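Local atomic coordinates of 6-phospho-beta-d glycosidase (Streptococcus pyogenes, PDB entry 5FOO), a protein that probably hydrolyses 6-phospho-beta-glucosides, as a family 1 glycoside hydrolase, and here holds 6-phosphocyclophellitol in its pocket. Residues 134-139 with 189-194; 118-123 with 167-172; 360-365 with 398-403. The protein carries 1 engineered substitution. All blocks are in the same frame, centred on the assembly; numbering follows the deposited sequence.

Interaction 1: residues 134-139 with 189-194; sequences ESKHVV and AVQVAY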
loop_
_atom_site.group_PDB
_atom_site.type_symbol
_atom_site.label_atom_id
_atom_site.label_comp_id
_atom_site.label_asym_id
_atom_site.label_seq_id
_atom_site.Cartn_x
_atom_site.Cartn_y
_atom_site.Cartn_z
ATOM N N GLU A 134 -3.615 18.667 -1.128
ATOM C CA GLU A 134 -4.041 19.801 -0.278
ATOM C C GLU A 134 -5.313 20.364 -0.822
ATOM O O GLU A 134 -5.980 21.030 -0.116
ATOM C CB GLU A 134 -3.003 20.921 -0.204
ATOM C CG GLU A 134 -1.618 20.509 0.272
ATOM C CD GLU A 134 -0.560 21.481 -0.257
ATOM O OE1 GLU A 134 -0.862 22.669 -0.302
ATOM O OE2 GLU A 134 0.508 21.061 -0.684
ATOM N N SER A 135 -5.688 20.064 -2.064
ATOM C CA SER A 135 -6.871 20.696 -2.632
ATOM C C SER A 135 -8.095 19.794 -2.715
ATOM O O SER A 135 -8.030 18.684 -3.314
ATOM C CB SER A 135 -6.548 21.224 -4.002
ATOM O OG SER A 135 -7.741 21.340 -4.756
ATOM N N LYS A 136 -9.226 20.296 -2.197
ATOM C CA LYS A 136 -10.495 19.567 -2.344
ATOM C C LYS A 136 -11.012 19.512 -3.773
ATOM O O LYS A 136 -11.772 18.588 -4.129
ATOM C CB LYS A 136 -11.519 20.086 -1.373
ATOM C CG LYS A 136 -11.063 19.842 0.086
ATOM C CD LYS A 136 -12.039 20.424 1.124
ATOM C CE LYS A 136 -11.542 20.127 2.531
ATOM N NZ LYS A 136 -12.567 20.466 3.535
ATOM N N HIS A 137 -10.544 20.415 -4.634
ATOM C CA HIS A 137 -10.843 20.308 -6.069
ATOM C C HIS A 137 -10.115 19.100 -6.675
ATOM O O HIS A 137 -10.703 18.326 -7.401
ATOM C CB HIS A 137 -10.478 21.583 -6.817
ATOM C CG HIS A 137 -10.661 21.474 -8.297
ATOM N ND1 HIS A 137 -11.889 21.256 -8.879
ATOM C CD2 HIS A 137 -9.773 21.562 -9.308
ATOM C CE1 HIS A 137 -11.750 21.235 -10.190
ATOM N NE2 HIS A 137 -10.472 21.407 -10.472
ATOM N N VAL A 138 -8.850 18.935 -6.338
ATOM C CA VAL A 138 -8.107 17.738 -6.711
ATOM C C VAL A 138 -8.786 16.428 -6.277
ATOM O O VAL A 138 -8.782 15.429 -7.053
ATOM C CB VAL A 138 -6.658 17.784 -6.218
ATOM C CG1 VAL A 138 -5.993 16.390 -6.260
ATOM C CG2 VAL A 138 -5.886 18.821 -7.036
ATOM N N VAL A 139 -9.309 16.419 -5.061
ATOM C CA VAL A 139 -10.092 15.286 -4.569
ATOM C C VAL A 139 -11.248 15.002 -5.488
ATOM O O VAL A 139 -11.527 13.851 -5.804
ATOM C CB VAL A 139 -10.633 15.534 -3.178
ATOM C CG1 VAL A 139 -11.774 14.566 -2.832
ATOM C CG2 VAL A 139 -9.479 15.360 -2.196
ATOM N N ALA A 189 0.185 18.605 6.190
ATOM C CA ALA A 189 0.070 17.174 6.394
ATOM C C ALA A 189 -1.309 16.776 6.939
ATOM O O ALA A 189 -1.912 15.845 6.461
ATOM C CB ALA A 189 1.132 16.707 7.322
ATOM N N VAL A 190 -1.775 17.490 7.963
ATOM C CA VAL A 190 -3.003 17.175 8.632
ATOM C C VAL A 190 -4.184 17.393 7.675
ATOM O O VAL A 190 -5.143 16.610 7.656
ATOM C CB VAL A 190 -3.130 18.012 9.913
ATOM C CG1 VAL A 190 -4.489 17.885 10.533
ATOM C CG2 VAL A 190 -2.076 17.548 10.904
ATOM N N GLN A 191 -4.130 18.451 6.885
ATOM C CA GLN A 191 -5.216 18.714 5.963
ATOM C C GLN A 191 -5.197 17.622 4.843
ATOM O O GLN A 191 -6.248 17.100 4.494
ATOM C CB GLN A 191 -5.135 20.157 5.382
ATOM C CG GLN A 191 -6.288 20.504 4.456
ATOM C CD GLN A 191 -7.622 20.584 5.173
ATOM O OE1 GLN A 191 -7.744 21.327 6.143
ATOM N NE2 GLN A 191 -8.657 19.850 4.679
ATOM N N VAL A 192 -4.021 17.298 4.323
ATOM C CA VAL A 192 -3.867 16.186 3.382
ATOM C C VAL A 192 -4.463 14.877 3.905
ATOM O O VAL A 192 -5.158 14.198 3.136
ATOM C CB VAL A 192 -2.407 16.041 2.914
ATOM C CG1 VAL A 192 -2.111 14.741 2.175
ATOM C CG2 VAL A 192 -2.076 17.195 1.942
ATOM N N ALA A 193 -4.221 14.543 5.186
ATOM C CA ALA A 193 -4.790 13.362 5.786
ATOM C C ALA A 193 -6.329 13.400 5.769
ATOM O O ALA A 193 -6.961 12.431 5.353
ATOM C CB ALA A 193 -4.279 13.186 7.187
ATOM N N TYR A 194 -6.921 14.528 6.180
ATOM C CA TYR A 194 -8.380 14.654 6.077
ATOM C C TYR A 194 -8.842 14.500 4.609
ATOM O O TYR A 194 -9.838 13.813 4.328
ATOM C CB TYR A 194 -8.867 15.981 6.641
ATOM C CG TYR A 194 -10.317 16.286 6.388
ATOM C CD1 TYR A 194 -10.711 16.898 5.254
ATOM C CD2 TYR A 194 -11.282 15.945 7.331
ATOM C CE1 TYR A 194 -12.063 17.170 5.019
ATOM C CE2 TYR A 194 -12.627 16.210 7.133
ATOM C CZ TYR A 194 -13.019 16.799 5.965
ATOM O OH TYR A 194 -14.317 17.026 5.803
#
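The backbones of 134-139 and 189-194 come closest at E134 and V192, whose CA atoms lie 5.1 Å apart. Segment 134-139 carries the approach to helix 136-153 and its first turn, whereas 189-194 is an unbroken piece of helix 186-208. Both helices belong to the outer layer of the (beta/alpha)8, or TIM, barrel: helix 136-153 comes between strands 112-116 and 159-161, and helix 186-208 between 159-161 and 218-224. S135 is the N-cap of helix 136-153: its OG accepts from V138 N at 3.1 Å in an almost straight bond (170°), with a weaker, bent one from H137 N.

The apolar part of the contact rests on one methyl group. V192 CG2 sits 3.7 Å from E134 N and equally far from E134 CG, so it touches both the main chain and the base of the glutamate side chain. The carboxylate itself continues to Y174 OH on helix 166-174.

Further along, K136 reaches across in extended form and its side chain crosses that of Q191 at about a right angle, CE lying 3.6 Å from NE2. The bend of the Q191 chain at chi2 (67°) carries its amide to where NE2 meets N195 OD1. Beyond it, the ammonium group comes obliquely to the ring of Y194, with NZ 3.6 Å from CE1. No hydrogen bond links the segments directly, but K136 NZ and Q191 OE1 share the backbone of Q277, through its O and N, while E282 OE1 makes a salt bridge with K136 NZ and a hydrogen bond with Y194 OH.

Interaction 2: residues 118-123 with 167-172; sequences HHFDLP and MVVVEG. With JAZ (6-phosphocyclophellitol), chain G.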
loop_
_atom_site.group_PDB
_atom_site.type_symbol
_atom_site.label_atom_id
_atom_site.label_comp_id
_atom_site.label_asym_id
_atom_site.label_seq_id
_atom_site.Cartn_x
_atom_site.Cartn_y
_atom_site.Cartn_z
ATOM N N HIS A 118 -4.610 4.409 -6.297
ATOM C CA HIS A 118 -3.602 5.445 -5.979
ATOM C C HIS A 118 -2.521 4.795 -5.189
ATOM O O HIS A 118 -2.773 4.281 -4.102
ATOM C CB HIS A 118 -4.259 6.580 -5.209
ATOM C CG HIS A 118 -3.323 7.588 -4.644
ATOM N ND1 HIS A 118 -3.448 8.103 -3.371
ATOM C CD2 HIS A 118 -2.245 8.204 -5.180
ATOM C CE1 HIS A 118 -2.463 8.946 -3.123
ATOM N NE2 HIS A 118 -1.715 9.014 -4.202
ATOM N N HIS A 119 -1.303 4.801 -5.730
ATOM C CA HIS A 119 -0.146 4.287 -4.999
ATOM C C HIS A 119 1.011 5.299 -5.188
ATOM O O HIS A 119 1.888 5.132 -6.065
ATOM C CB HIS A 119 0.217 2.860 -5.535
ATOM C CG HIS A 119 1.108 2.092 -4.633
ATOM N ND1 HIS A 119 0.933 0.752 -4.371
ATOM C CD2 HIS A 119 2.173 2.484 -3.891
ATOM C CE1 HIS A 119 1.853 0.341 -3.520
ATOM N NE2 HIS A 119 2.628 1.375 -3.217
ATOM N N PHE A 120 0.937 6.369 -4.386
ATOM C CA PHE A 120 1.921 7.443 -4.315
ATOM C C PHE A 120 2.122 8.161 -5.645
ATOM O O PHE A 120 3.244 8.663 -5.923
ATOM C CB PHE A 120 3.304 6.881 -3.867
ATOM C CG PHE A 120 3.281 5.956 -2.662
ATOM C CD1 PHE A 120 2.244 5.908 -1.742
ATOM C CD2 PHE A 120 4.379 5.136 -2.442
ATOM C CE1 PHE A 120 2.286 5.032 -0.628
ATOM C CE2 PHE A 120 4.446 4.272 -1.350
ATOM C CZ PHE A 120 3.399 4.231 -0.429
ATOM N N ASP A 121 1.074 8.208 -6.484
ATOM C CA ASP A 121 1.229 8.658 -7.844
ATOM C C ASP A 121 0.281 9.718 -8.324
ATOM O O ASP A 121 -0.158 9.680 -9.469
ATOM C CB ASP A 121 1.259 7.457 -8.819
ATOM C CG ASP A 121 -0.087 6.701 -8.882
ATOM O OD1 ASP A 121 -0.856 6.755 -7.887
ATOM O OD2 ASP A 121 -0.366 6.073 -9.937
ATOM N N LEU A 122 0.051 10.716 -7.496
ATOM C CA LEU A 122 -0.589 11.944 -7.925
ATOM C C LEU A 122 0.088 12.492 -9.191
ATOM O O LEU A 122 1.330 12.551 -9.281
ATOM C CB LEU A 122 -0.547 12.970 -6.779
ATOM C CG LEU A 122 -1.216 14.294 -7.079
ATOM C CD1 LEU A 122 -2.707 14.228 -6.793
ATOM C CD2 LEU A 122 -0.569 15.428 -6.295
ATOM N N PRO A 123 -0.687 12.944 -10.173
ATOM C CA PRO A 123 -0.084 13.726 -11.287
ATOM C C PRO A 123 0.622 15.017 -10.832
ATOM O O PRO A 123 0.028 15.874 -10.124
ATOM C CB PRO A 123 -1.276 14.120 -12.145
ATOM C CG PRO A 123 -2.370 13.212 -11.779
ATOM C CD PRO A 123 -2.150 12.879 -10.295
ATOM N N MET A 167 -1.472 7.273 4.824
ATOM C CA MET A 167 -0.592 7.973 5.819
ATOM C C MET A 167 0.870 8.039 5.361
ATOM O O MET A 167 1.607 8.888 5.794
ATOM C CB MET A 167 -0.663 7.320 7.221
ATOM C CG MET A 167 0.137 8.097 8.328
ATOM S SD MET A 167 -0.426 9.801 8.414
ATOM C CE MET A 167 -1.790 9.600 9.508
ATOM N N VAL A 168 1.309 7.092 4.532
ATOM C CA VAL A 168 2.627 7.131 3.907
ATOM C C VAL A 168 2.741 8.321 2.918
ATOM O O VAL A 168 3.777 8.933 2.821
ATOM C CB VAL A 168 3.023 5.793 3.233
ATOM C CG1 VAL A 168 4.340 5.911 2.509
ATOM C CG2 VAL A 168 3.101 4.661 4.283
ATOM N N VAL A 169 1.685 8.640 2.191
ATOM C CA VAL A 169 1.667 9.843 1.361
ATOM C C VAL A 169 1.763 11.136 2.229
ATOM O O VAL A 169 2.484 12.078 1.863
ATOM C CB VAL A 169 0.376 9.897 0.536
ATOM C CG1 VAL A 169 0.213 11.231 -0.170
ATOM C CG2 VAL A 169 0.392 8.801 -0.514
ATOM N N VAL A 170 0.983 11.189 3.302
ATOM C CA VAL A 170 0.972 12.296 4.189
ATOM C C VAL A 170 2.404 12.488 4.743
ATOM O O VAL A 170 2.904 13.591 4.720
ATOM C CB VAL A 170 0.085 12.004 5.373
ATOM C CG1 VAL A 170 0.280 13.028 6.507
ATOM C CG2 VAL A 170 -1.376 11.950 4.980
ATOM N N GLU A 171 3.028 11.408 5.236
ATOM C CA GLU A 171 4.338 11.469 5.830
ATOM C C GLU A 171 5.413 11.747 4.816
ATOM O O GLU A 171 6.182 12.721 4.990
ATOM C CB GLU A 171 4.647 10.233 6.705
ATOM C CG GLU A 171 3.800 10.370 7.987
ATOM C CD GLU A 171 4.007 9.302 9.083
ATOM O OE1 GLU A 171 4.692 8.288 8.735
ATOM O OE2 GLU A 171 3.467 9.514 10.275
ATOM N N GLY A 172 5.403 10.984 3.720
ATOM C CA GLY A 172 6.356 11.151 2.619
ATOM C C GLY A 172 6.419 12.541 2.021
ATOM O O GLY A 172 7.551 13.112 1.870
HETATM C C2 JAZ G . 7.078 -0.730 -1.367
HETATM C C3 JAZ G . 5.561 -0.736 -1.650
HETATM C C4 JAZ G . 4.779 -0.344 -0.401
HETATM C C5 JAZ G . 5.063 -1.264 0.778
HETATM C C6 JAZ G . 6.553 -1.380 1.015
HETATM C C7 JAZ G . 7.323 -1.743 -0.255
HETATM C C8 JAZ G . 8.802 -2.005 0.018
HETATM O O9 JAZ G . 9.365 -0.789 0.502
HETATM P P10 JAZ G . 10.891 -0.471 0.194
HETATM O O11 JAZ G . 11.098 0.874 0.795
HETATM O O12 JAZ G . 11.214 -0.697 -1.224
HETATM O O13 JAZ G . 11.659 -1.501 0.900
HETATM O O14 JAZ G . 7.042 -0.170 1.609
HETATM O O15 JAZ G . 7.813 -1.164 -2.517
HETATM O O16 JAZ G . 5.331 0.221 -2.654
HETATM O O17 JAZ G . 3.391 -0.322 -0.685
#
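Apolar packing joins F120 to V168 and V169, two consecutive residues on helix 166-174. The phenyl ring lies against both valines by different atoms: CZ, at its far end, is 3.5 Å from V168 CG1, and CD1 is 3.6 Å from V169 CG2. With CG turned beside the backbone N (chi1 -48°), the ring reaches across to the helix and runs past V169 the opposite way to that side chain. The same V169 methyl also meets H118, at 3.9 Å from CE1, so one methyl touches both aromatic side chains.

Ring-to-ring contact ties F120 to the residue before it. H119 CD2 stands 3.7 Å above the F120 plane, over the ring centre, while F120 CD2 lies at the edge of the H119 ring and in its plane. The edge of the imidazole thus points onto the face of the phenyl ring.

Polar bonds fix the loop and reach the ligand. H119 NE2 donates to O16 of 6-phosphocyclophellitol at 3.0 Å, along a bent path of 132°; Q18, E165, K337, W424 and Y432 also hydrogen-bond the ligand. The main chain of H119 is held as well: its N donates to D121 OD1 at 2.9 Å, approaching from above the carboxylate plane. H118 turns its ND1 to H163 ND1, so the imidazole is held at its polar side as well as by V169.

The loop 118-123 leaves strand 112-116 of the TIM barrel and runs into helix 124-130, with P123 at its N-cap position. Near its start H119 lines the ligand pocket, in keeping with an active site at the C-terminal ends of the barrel strands. Helix 166-174, directly after pocket residue E165, is backed by V170 against helix 186-208 and by M167 against helix 235-258.

Interaction 3: residues 360-365 with 398-403; sequences IPWFLS and TYLHKG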
loop_
_atom_site.group_PDB
_atom_site.type_symbol
_atom_site.label_atom_id
_atom_site.label_comp_id
_atom_site.label_asym_id
_atom_site.label_seq_id
_atom_site.Cartn_x
_atom_site.Cartn_y
_atom_site.Cartn_z
ATOM N N ILE A 360 -14.705 -6.988 10.581
ATOM C CA ILE A 360 -14.968 -6.933 9.162
ATOM C C ILE A 360 -13.925 -7.709 8.284
ATOM O O ILE A 360 -12.798 -8.010 8.719
ATOM C CB ILE A 360 -15.048 -5.515 8.607
ATOM C CG1 ILE A 360 -13.748 -4.763 8.781
ATOM C CG2 ILE A 360 -16.219 -4.735 9.210
ATOM C CD1 ILE A 360 -13.705 -3.595 7.829
ATOM N N PRO A 361 -14.288 -7.982 7.027
ATOM C CA PRO A 361 -13.275 -8.720 6.246
ATOM C C PRO A 361 -12.013 -7.921 5.935
ATOM O O PRO A 361 -12.087 -6.715 5.649
ATOM C CB PRO A 361 -14.020 -9.140 4.966
ATOM C CG PRO A 361 -15.495 -8.901 5.254
ATOM C CD PRO A 361 -15.584 -7.865 6.328
ATOM N N TRP A 362 -10.874 -8.612 5.966
ATOM C CA TRP A 362 -9.592 -7.988 5.615
ATOM C C TRP A 362 -8.646 -9.043 5.090
ATOM O O TRP A 362 -8.826 -10.221 5.376
ATOM C CB TRP A 362 -9.008 -7.281 6.858
ATOM C CG TRP A 362 -8.594 -8.236 7.942
ATOM C CD1 TRP A 362 -9.425 -8.820 8.867
ATOM C CD2 TRP A 362 -7.274 -8.725 8.230
ATOM N NE1 TRP A 362 -8.704 -9.642 9.698
ATOM C CE2 TRP A 362 -7.386 -9.604 9.335
ATOM C CE3 TRP A 362 -6.005 -8.515 7.662
ATOM C CZ2 TRP A 362 -6.283 -10.269 9.882
ATOM C CZ3 TRP A 362 -4.915 -9.176 8.200
ATOM C CH2 TRP A 362 -5.063 -10.037 9.308
ATOM N N PHE A 363 -7.674 -8.632 4.288
ATOM C CA PHE A 363 -6.540 -9.489 3.932
ATOM C C PHE A 363 -5.160 -8.812 4.106
ATOM O O PHE A 363 -5.040 -7.590 4.113
ATOM C CB PHE A 363 -6.682 -10.023 2.522
ATOM C CG PHE A 363 -6.330 -9.060 1.439
ATOM C CD1 PHE A 363 -7.044 -7.896 1.250
ATOM C CD2 PHE A 363 -5.290 -9.358 0.521
ATOM C CE1 PHE A 363 -6.736 -7.073 0.197
ATOM C CE2 PHE A 363 -4.983 -8.507 -0.502
ATOM C CZ PHE A 363 -5.733 -7.375 -0.684
ATOM N N LEU A 364 -4.129 -9.621 4.268
ATOM C CA LEU A 364 -2.798 -9.089 4.468
ATOM C C LEU A 364 -2.283 -8.799 3.098
ATOM O O LEU A 364 -1.874 -9.704 2.361
ATOM C CB LEU A 364 -1.926 -10.079 5.189
ATOM C CG LEU A 364 -0.502 -9.650 5.566
ATOM C CD1 LEU A 364 -0.501 -8.338 6.308
ATOM C CD2 LEU A 364 0.110 -10.723 6.455
ATOM N N SER A 365 -2.289 -7.520 2.757
ATOM C CA SER A 365 -2.207 -7.068 1.371
ATOM C C SER A 365 -0.804 -6.781 0.879
ATOM O O SER A 365 -0.607 -6.573 -0.357
ATOM C CB SER A 365 -3.119 -5.825 1.177
ATOM O OG SER A 365 -3.019 -4.966 2.324
ATOM N N THR A 398 2.492 -18.144 9.414
ATOM C CA THR A 398 2.173 -18.971 10.570
ATOM C C THR A 398 1.389 -18.129 11.560
ATOM O O THR A 398 0.427 -18.615 12.211
ATOM C CB THR A 398 3.418 -19.559 11.228
ATOM O OG1 THR A 398 4.088 -20.404 10.287
ATOM C CG2 THR A 398 3.042 -20.374 12.393
ATOM N N TYR A 399 1.775 -16.865 11.714
ATOM C CA TYR A 399 1.035 -16.056 12.643
ATOM C C TYR A 399 -0.300 -15.577 12.080
ATOM O O TYR A 399 -1.209 -15.361 12.851
ATOM C CB TYR A 399 1.857 -14.907 13.167
ATOM C CG TYR A 399 2.842 -15.333 14.221
ATOM C CD1 TYR A 399 2.444 -15.461 15.543
ATOM C CD2 TYR A 399 4.146 -15.621 13.887
ATOM C CE1 TYR A 399 3.334 -15.867 16.517
ATOM C CE2 TYR A 399 5.060 -16.020 14.848
ATOM C CZ TYR A 399 4.643 -16.124 16.165
ATOM O OH TYR A 399 5.536 -16.500 17.105
ATOM N N LEU A 400 -0.414 -15.429 10.761
ATOM C CA LEU A 400 -1.717 -15.146 10.131
ATOM C C LEU A 400 -2.663 -16.320 10.382
ATOM O O LEU A 400 -3.803 -16.128 10.728
ATOM C CB LEU A 400 -1.548 -14.914 8.640
ATOM C CG LEU A 400 -2.753 -14.343 7.968
ATOM C CD1 LEU A 400 -3.065 -12.946 8.497
ATOM C CD2 LEU A 400 -2.547 -14.344 6.473
ATOM N N HIS A 401 -2.163 -17.521 10.237
ATOM C CA HIS A 401 -2.972 -18.737 10.530
ATOM C C HIS A 401 -3.471 -18.772 11.971
ATOM O O HIS A 401 -4.660 -18.949 12.213
ATOM C CB HIS A 401 -2.226 -20.021 10.199
ATOM C CG HIS A 401 -3.090 -21.248 10.245
ATOM N ND1 HIS A 401 -3.260 -21.990 11.389
ATOM C CD2 HIS A 401 -3.862 -21.838 9.290
ATOM C CE1 HIS A 401 -4.097 -22.989 11.142
ATOM N NE2 HIS A 401 -4.454 -22.930 9.866
ATOM N N LYS A 402 -2.570 -18.485 12.904
ATOM C CA LYS A 402 -2.923 -18.330 14.310
ATOM C C LYS A 402 -4.041 -17.321 14.491
ATOM O O LYS A 402 -4.997 -17.576 15.171
ATOM C CB LYS A 402 -1.676 -17.987 15.150
ATOM C CG LYS A 402 -1.820 -18.274 16.648
ATOM C CD LYS A 402 -0.751 -17.568 17.472
ATOM C CE LYS A 402 -1.009 -17.595 18.972
ATOM N NZ LYS A 402 -0.076 -16.656 19.669
ATOM N N GLY A 403 -3.985 -16.191 13.819
ATOM C CA GLY A 403 -5.057 -15.195 13.916
ATOM C C GLY A 403 -6.403 -15.650 13.332
ATOM O O GLY A 403 -7.438 -15.416 13.925
#
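W362 NE1 is hydrogen-bonded to S408 OG, just ahead of strand 410-416, which satisfies the one polar atom of an otherwise apolar side chain. The carbonyl O of I360 also lies at the indole edge, in the ring plane, 3.5 Å from W362 CD1. At chi1 67° the indole CG falls between the backbone N and the carbonyl carbon, a turn that sends the six-membered ring out to helix 387-405.

There it meets L400. W362 CH2 is 3.6 Å from L400 CD1, the two side chains running antiparallel past one another. The same methyl also lies near L364 CD2, at a looser 4.4 Å, so one leucine branch serves two residues that alternate along the strand. The CA atoms of L364 and L400 remain 8.4 Å apart, a separation bridged by side chains alone. C410 and F8 also touch L400, and helix 344-356 packs on W362 through A350 and M353.

Strand 362-367, helix 387-405 and the parallel neighbouring strand 410-416 form a beta-alpha-beta crossover, and apolar packing of that helix on the strands is how the outer helical layer of a TIM barrel meets its barrel wall.

In the fold
All three contacts belong to one TIM barrel but to different layers of it. Interaction 2 lies nearest the centre of the chain and meets the ligand; interaction 3 is buried between barrel wall and outer helix; interaction 1, partly buried, lies farther out. Interactions 1 and 2 adjoin: V170 of helix 166-174 packs on A189, V192 and A193, and L122 touches V138. Their segments also alternate along the chain. Interaction 3 follows later, on the other side of the chain's centre from interaction 1 and with its nearest atoms about 8 Å from interaction 2. Chemistry changes accordingly, from charged and amide groups at interaction 1 to aromatic and valine packing at 2 and purely apolar contact at 3.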